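Side-chain contacts in geranyltranstransferase (Stenotrophomonas maltophilia, PDB 7LBJ), which probably catalyses the magnesium-dependent condensation of isopentenyl diphosphate with allylic diphosphates, making farnesyl diphosphate or a longer prenyl chain: residues Gln224-Asp227 with Asp228-Val232; Thr253-Leu257 with Leu258-Gly262; Phe67-Pro71 with Glu72-Ala76. All blocks are in the same frame, centred on the assembly; numbering follows the deposited sequence.

Contact 1 of 3, residues Gln224-Asp227 with Asp228-Val232; sequences QVRD and DILDV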
# COMPACT_ATOMS: atom_id res chain seq x y z
N GLN A 224 -8.34 4.22 22.91
CA GLN A 224 -8.48 5.63 22.60
C GLN A 224 -9.14 6.42 23.74
O GLN A 224 -8.75 7.56 24.00
CB GLN A 224 -9.29 5.80 21.31
CG GLN A 224 -9.42 7.24 20.88
CD GLN A 224 -8.07 7.86 20.55
OE1 GLN A 224 -7.22 7.21 19.95
NE2 GLN A 224 -7.87 9.12 20.96
N VAL A 225 -10.15 5.85 24.40
CA VAL A 225 -10.72 6.51 25.58
C VAL A 225 -9.64 6.73 26.64
O VAL A 225 -9.52 7.82 27.22
CB VAL A 225 -11.91 5.70 26.13
CG1 VAL A 225 -12.45 6.32 27.42
CG2 VAL A 225 -13.02 5.60 25.07
N ARG A 226 -8.83 5.69 26.90
CA ARG A 226 -7.73 5.83 27.86
C ARG A 226 -6.78 6.94 27.46
O ARG A 226 -6.34 7.74 28.30
CB ARG A 226 -6.97 4.50 27.99
CG ARG A 226 -5.74 4.54 28.91
CD ARG A 226 -6.11 5.13 30.27
NE ARG A 226 -5.06 5.00 31.27
CZ ARG A 226 -5.12 5.53 32.49
NH1 ARG A 226 -6.16 6.25 32.88
NH2 ARG A 226 -4.11 5.32 33.34
N ASP A 227 -6.42 6.99 26.17
CA ASP A 227 -5.53 8.03 25.67
C ASP A 227 -6.10 9.41 25.95
O ASP A 227 -5.40 10.31 26.43
CB ASP A 227 -5.29 7.85 24.17
CG ASP A 227 -4.08 6.95 23.86
OD1 ASP A 227 -3.53 6.32 24.80
OD2 ASP A 227 -3.69 6.86 22.68
N ASP A 228 -7.40 9.59 25.66
CA ASP A 228 -8.06 10.87 25.93
C ASP A 228 -7.98 11.23 27.40
O ASP A 228 -7.70 12.39 27.75
CB ASP A 228 -9.52 10.81 25.49
CG ASP A 228 -9.69 11.03 24.02
OD1 ASP A 228 -8.67 11.09 23.29
OD2 ASP A 228 -10.86 11.16 23.58
N ILE A 229 -8.24 10.26 28.28
CA ILE A 229 -8.18 10.54 29.71
C ILE A 229 -6.77 10.95 30.11
O ILE A 229 -6.57 11.90 30.88
CB ILE A 229 -8.67 9.31 30.51
CG1 ILE A 229 -10.18 9.15 30.35
CG2 ILE A 229 -8.33 9.47 31.99
CD1 ILE A 229 -10.68 7.78 30.75
N LEU A 230 -5.76 10.26 29.57
CA LEU A 230 -4.37 10.58 29.91
C LEU A 230 -3.98 11.97 29.43
O LEU A 230 -3.27 12.70 30.13
CB LEU A 230 -3.43 9.53 29.31
CG LEU A 230 -3.50 8.15 29.95
CD1 LEU A 230 -2.70 7.16 29.12
CD2 LEU A 230 -3.00 8.20 31.38
N ASP A 231 -4.43 12.34 28.22
CA ASP A 231 -4.15 13.68 27.69
C ASP A 231 -4.63 14.76 28.64
O ASP A 231 -3.92 15.75 28.88
CB ASP A 231 -4.79 13.84 26.31
CG ASP A 231 -4.04 13.11 25.22
OD1 ASP A 231 -2.88 12.70 25.45
OD2 ASP A 231 -4.60 12.95 24.12
N VAL A 232 -5.83 14.60 29.21
CA VAL A 232 -6.32 15.57 30.18
C VAL A 232 -5.51 15.50 31.47
O VAL A 232 -5.25 16.52 32.12
CB VAL A 232 -7.82 15.36 30.45
CG1 VAL A 232 -8.34 16.41 31.43
CG2 VAL A 232 -8.61 15.41 29.16
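Q224 and D228, one helical turn apart on helix 206-233, meet through both backbone and side chain where the chain reads DDILD (D227 to D231). This sequence is the DDxxD form of the second aspartate-rich motif of the polyprenyl synthases, which in relatives helps hold magnesium and a diphosphate group. The main bond is D228 N to Q224 O, 2.9 Å and nearly straight. Beside it, Q224 NE2 reaches D228 OD1 at 3.2 Å, but the N-H...O angle of 135° makes this a weak bond, and the amide and carboxylate planes stand 79° apart. A bend about CB-CG (chi2 63°) sends the glutamine amide forward along the helix, so that NE2 faces that oxygen. The other oxygen of this buried carboxylate, OD2, accepts from the backbone N of F254, so OD2 is firmly bonded and OD1 has the weak bond from Q224.

The helical pattern continues with I229 N to V225 O at 3.0 Å, L230 N to R226 O at 2.9 Å and D231 N to D227 O at 2.9 Å. D227 turns its carboxylate to R298, which forms a salt bridge to OD1. The carbonyl of R298 in turn accepts from R226 NH2. The bond from NH2 helps fix the R226 guanidinium, and one face of it rests on leucine: L230 CD2 lies 3.6 Å from R226 CZ and sits 3.5 Å above the guanidinium plane, over its centre.

Contact 2 of 3, residues Thr253-Leu257 with Leu258-Gly262; sequences TFPAL and LGMDG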
# COMPACT_ATOMS: atom_id res chain seq x y z
N THR A 253 -13.18 15.26 22.31
CA THR A 253 -12.62 14.11 23.01
C THR A 253 -13.71 13.49 23.87
O THR A 253 -14.73 14.12 24.16
CB THR A 253 -11.45 14.48 23.92
OG1 THR A 253 -11.96 15.26 25.02
CG2 THR A 253 -10.41 15.30 23.17
N PHE A 254 -13.46 12.27 24.32
CA PHE A 254 -14.48 11.64 25.15
C PHE A 254 -14.64 12.36 26.49
O PHE A 254 -15.78 12.55 26.92
CB PHE A 254 -14.19 10.15 25.31
CG PHE A 254 -14.38 9.37 24.03
CD1 PHE A 254 -15.66 9.10 23.56
CD2 PHE A 254 -13.30 8.99 23.26
CE1 PHE A 254 -15.86 8.42 22.38
CE2 PHE A 254 -13.49 8.31 22.06
CZ PHE A 254 -14.77 8.01 21.62
N PRO A 255 -13.57 12.80 27.17
CA PRO A 255 -13.82 13.57 28.41
C PRO A 255 -14.51 14.89 28.16
O PRO A 255 -15.28 15.34 29.02
CB PRO A 255 -12.42 13.77 29.00
CG PRO A 255 -11.59 12.66 28.40
CD PRO A 255 -12.14 12.47 27.02
N ALA A 256 -14.26 15.54 27.02
CA ALA A 256 -14.93 16.82 26.80
C ALA A 256 -16.42 16.62 26.55
O ALA A 256 -17.24 17.41 27.02
CB ALA A 256 -14.29 17.57 25.63
N LEU A 257 -16.77 15.56 25.83
CA LEU A 257 -18.17 15.33 25.47
C LEU A 257 -18.94 14.60 26.55
O LEU A 257 -20.16 14.78 26.67
CB LEU A 257 -18.23 14.53 24.17
CG LEU A 257 -17.90 15.30 22.89
CD1 LEU A 257 -17.56 14.33 21.77
CD2 LEU A 257 -19.08 16.15 22.51
N LEU A 258 -18.27 13.76 27.35
CA LEU A 258 -18.96 13.02 28.39
C LEU A 258 -18.72 13.57 29.78
O LEU A 258 -19.39 13.14 30.72
CB LEU A 258 -18.54 11.55 28.36
CG LEU A 258 -18.95 10.80 27.10
CD1 LEU A 258 -18.20 9.47 27.05
CD2 LEU A 258 -20.45 10.59 27.09
N GLY A 259 -17.77 14.50 29.95
CA GLY A 259 -17.26 14.78 31.27
C GLY A 259 -16.21 13.76 31.64
O GLY A 259 -16.19 12.65 31.09
N MET A 260 -15.30 14.12 32.55
CA MET A 260 -14.21 13.20 32.87
C MET A 260 -14.74 11.94 33.56
O MET A 260 -14.36 10.82 33.21
CB MET A 260 -13.17 13.91 33.74
CG MET A 260 -12.02 13.02 34.16
SD MET A 260 -11.13 12.25 32.79
CE MET A 260 -10.50 13.68 31.97
N ASP A 261 -15.63 12.12 34.54
CA ASP A 261 -16.28 10.96 35.17
C ASP A 261 -16.97 10.07 34.15
O ASP A 261 -16.92 8.83 34.24
CB ASP A 261 -17.28 11.44 36.22
CG ASP A 261 -16.61 11.89 37.50
OD1 ASP A 261 -15.36 11.90 37.56
OD2 ASP A 261 -17.33 12.23 38.45
N GLY A 262 -17.65 10.67 33.16
CA GLY A 262 -18.35 9.87 32.17
C GLY A 262 -17.41 9.05 31.31
O GLY A 262 -17.70 7.89 30.98
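The aromatic ring of F254 meets L258 at its edge, with F254 CD1 4.3 Å from L258 CD1 and the methyl near the ring plane. Side chains of L176 and T180 on helix 176-201, V225 on helix 206-233 and Q266 on helix 260-277 also touch this buried phenylalanine, setting it among several helices of the all-helical prenyl synthase fold. The short helix 254-258 that carries the ring starts at an N-cap: T253 OG1 accepts from A256 N at 3.1 Å, with an N-H...O angle of 153°. P255 suits the first turn, where its missing N-H costs no helical bond.

At the other end, L258 N donates to F254 O at 2.8 Å. One residue on, G259 N donates to P255 O only weakly, because the angle has closed to 118°. G259 then leaves the helix with phi 82° and itself occupies the N-cap position of helix 260-277, so one glycine both ends a helix and precedes the next. M260, just after it, packs across the corner onto P255. Its chain leaves extended, then bends about CB-CG and CG-SD, setting M260 CE, which also packs on V232, 3.5 Å from P255 CB and 3.9 Å from P255 CG.

Contact 3 of 3, residues Phe67-Pro71 with Glu72-Ala76; sequences FGTQP and ESLDA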
# COMPACT_ATOMS: atom_id res chain seq x y z
N PHE A 67 -4.88 -20.60 20.02
CA PHE A 67 -5.01 -21.86 19.30
C PHE A 67 -3.74 -22.69 19.36
O PHE A 67 -3.67 -23.73 18.70
CB PHE A 67 -5.39 -21.57 17.85
CG PHE A 67 -6.56 -20.65 17.73
CD1 PHE A 67 -7.85 -21.16 17.75
CD2 PHE A 67 -6.39 -19.28 17.65
CE1 PHE A 67 -8.94 -20.33 17.67
CE2 PHE A 67 -7.49 -18.44 17.57
CZ PHE A 67 -8.75 -18.96 17.58
N GLY A 68 -2.74 -22.25 20.12
CA GLY A 68 -1.49 -22.97 20.19
C GLY A 68 -0.61 -22.80 18.98
O GLY A 68 0.30 -23.61 18.77
N THR A 69 -0.84 -21.76 18.19
CA THR A 69 -0.12 -21.57 16.94
C THR A 69 1.32 -21.15 17.21
O THR A 69 1.59 -20.32 18.08
CB THR A 69 -0.83 -20.52 16.10
OG1 THR A 69 -2.15 -20.98 15.87
CG2 THR A 69 -0.12 -20.29 14.77
N GLN A 70 2.23 -21.72 16.45
CA GLN A 70 3.63 -21.39 16.61
C GLN A 70 3.92 -20.00 16.02
O GLN A 70 3.27 -19.56 15.07
CB GLN A 70 4.50 -22.44 15.94
CG GLN A 70 4.74 -23.68 16.80
CD GLN A 70 5.70 -23.41 17.95
OE1 GLN A 70 5.27 -23.19 19.10
NE2 GLN A 70 7.00 -23.42 17.66
N PRO A 71 4.90 -19.29 16.59
CA PRO A 71 5.13 -17.91 16.16
C PRO A 71 5.57 -17.82 14.71
O PRO A 71 5.30 -16.80 14.05
CB PRO A 71 6.23 -17.42 17.13
CG PRO A 71 6.98 -18.68 17.47
CD PRO A 71 5.93 -19.76 17.54
N GLU A 72 6.21 -18.86 14.19
CA GLU A 72 6.66 -18.84 12.80
C GLU A 72 5.50 -18.68 11.84
O GLU A 72 5.66 -18.12 10.74
CB GLU A 72 7.44 -20.11 12.46
CG GLU A 72 8.79 -20.20 13.13
CD GLU A 72 8.71 -20.83 14.50
OE1 GLU A 72 7.59 -21.19 14.93
OE2 GLU A 72 9.78 -20.97 15.15
N SER A 73 4.32 -19.18 12.21
CA SER A 73 3.10 -19.05 11.41
C SER A 73 2.49 -17.67 11.52
O SER A 73 1.54 -17.37 10.79
CB SER A 73 2.04 -20.06 11.85
OG SER A 73 2.43 -21.39 11.59
N LEU A 74 2.98 -16.84 12.44
CA LEU A 74 2.37 -15.56 12.74
C LEU A 74 3.25 -14.38 12.38
O LEU A 74 2.74 -13.25 12.35
CB LEU A 74 2.02 -15.52 14.25
CG LEU A 74 0.96 -16.55 14.67
CD1 LEU A 74 1.01 -16.82 16.16
CD2 LEU A 74 -0.46 -16.07 14.27
N ASP A 75 4.55 -14.60 12.11
CA ASP A 75 5.50 -13.50 11.95
C ASP A 75 5.10 -12.55 10.84
O ASP A 75 5.17 -11.32 11.00
CB ASP A 75 6.91 -14.04 11.68
CG ASP A 75 7.57 -14.69 12.91
OD1 ASP A 75 7.32 -14.25 14.06
OD2 ASP A 75 8.35 -15.65 12.72
N ALA A 76 4.71 -13.08 9.66
CA ALA A 76 4.35 -12.19 8.56
C ALA A 76 3.13 -11.35 8.91
O ALA A 76 3.09 -10.15 8.63
CB ALA A 76 4.07 -13.00 7.28
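T69 and S73 touch through carbon, with T69 CG2 3.6 Å from S73 CB and also 3.9 Å from L74 CG. With that methyl anti to the backbone N, the threonine presents carbon to the following turn, while its hydroxyl OG1 makes a weak hydrogen bond back to the carbonyl of G64. A second patch forms where E72 lies alongside P71 and Q70, all pointing the same way. The glutamate chain bends at chi2 (87°), which lays OE1 3.4 Å from P71 CD and 3.5 Å from Q70 CB. These are packing contacts between a carboxylate oxygen and aliphatic carbons, with R21 of helix 11-29 touching both P71 and E72.

Two backbone bonds position these side chains. S73 N donates to Q70 O at 3.1 Å, and L74 N donates to P71 O at 2.8 Å; in each case the donor stands well above the carbonyl plane, as in tight turns. Further out, D75 OD1 is held by a salt bridge from R21 NE and a hydrogen bond with Y61 OH, which ties the start of helix 75-92 to helices 11-29 and 55-65. Before the turns, G68 has positive phi (76°) and closes the preceding helix. The whole is a helix-to-helix connection: a Schellman motif, a short extended link, then two overlapping beta turns leading into helix 75-92.

Overall arrangement
Followed from the N terminus, contact 3 comes first, where residues 67-76 join helix 55-65 to helix 75-92. Contact 1 follows far along the chain, inside helix 206-233 near its C-terminal end, and closes no loop. After the unmodelled residues 235-249 comes contact 2, the corner between helix 254-258 and helix 260-277. The three are in series, with none nested or crossing. Contacts 1 and 2, their centres about 10 Å apart, touch where D228 of helix 206-233 meets F254 and P255 of helix 254-258, and V232 meets M260 of helix 260-277. Contact 3 lies across the chain's centre, its own centre about 32 Å from that of contact 1 and about 39 Å from that of contact 2.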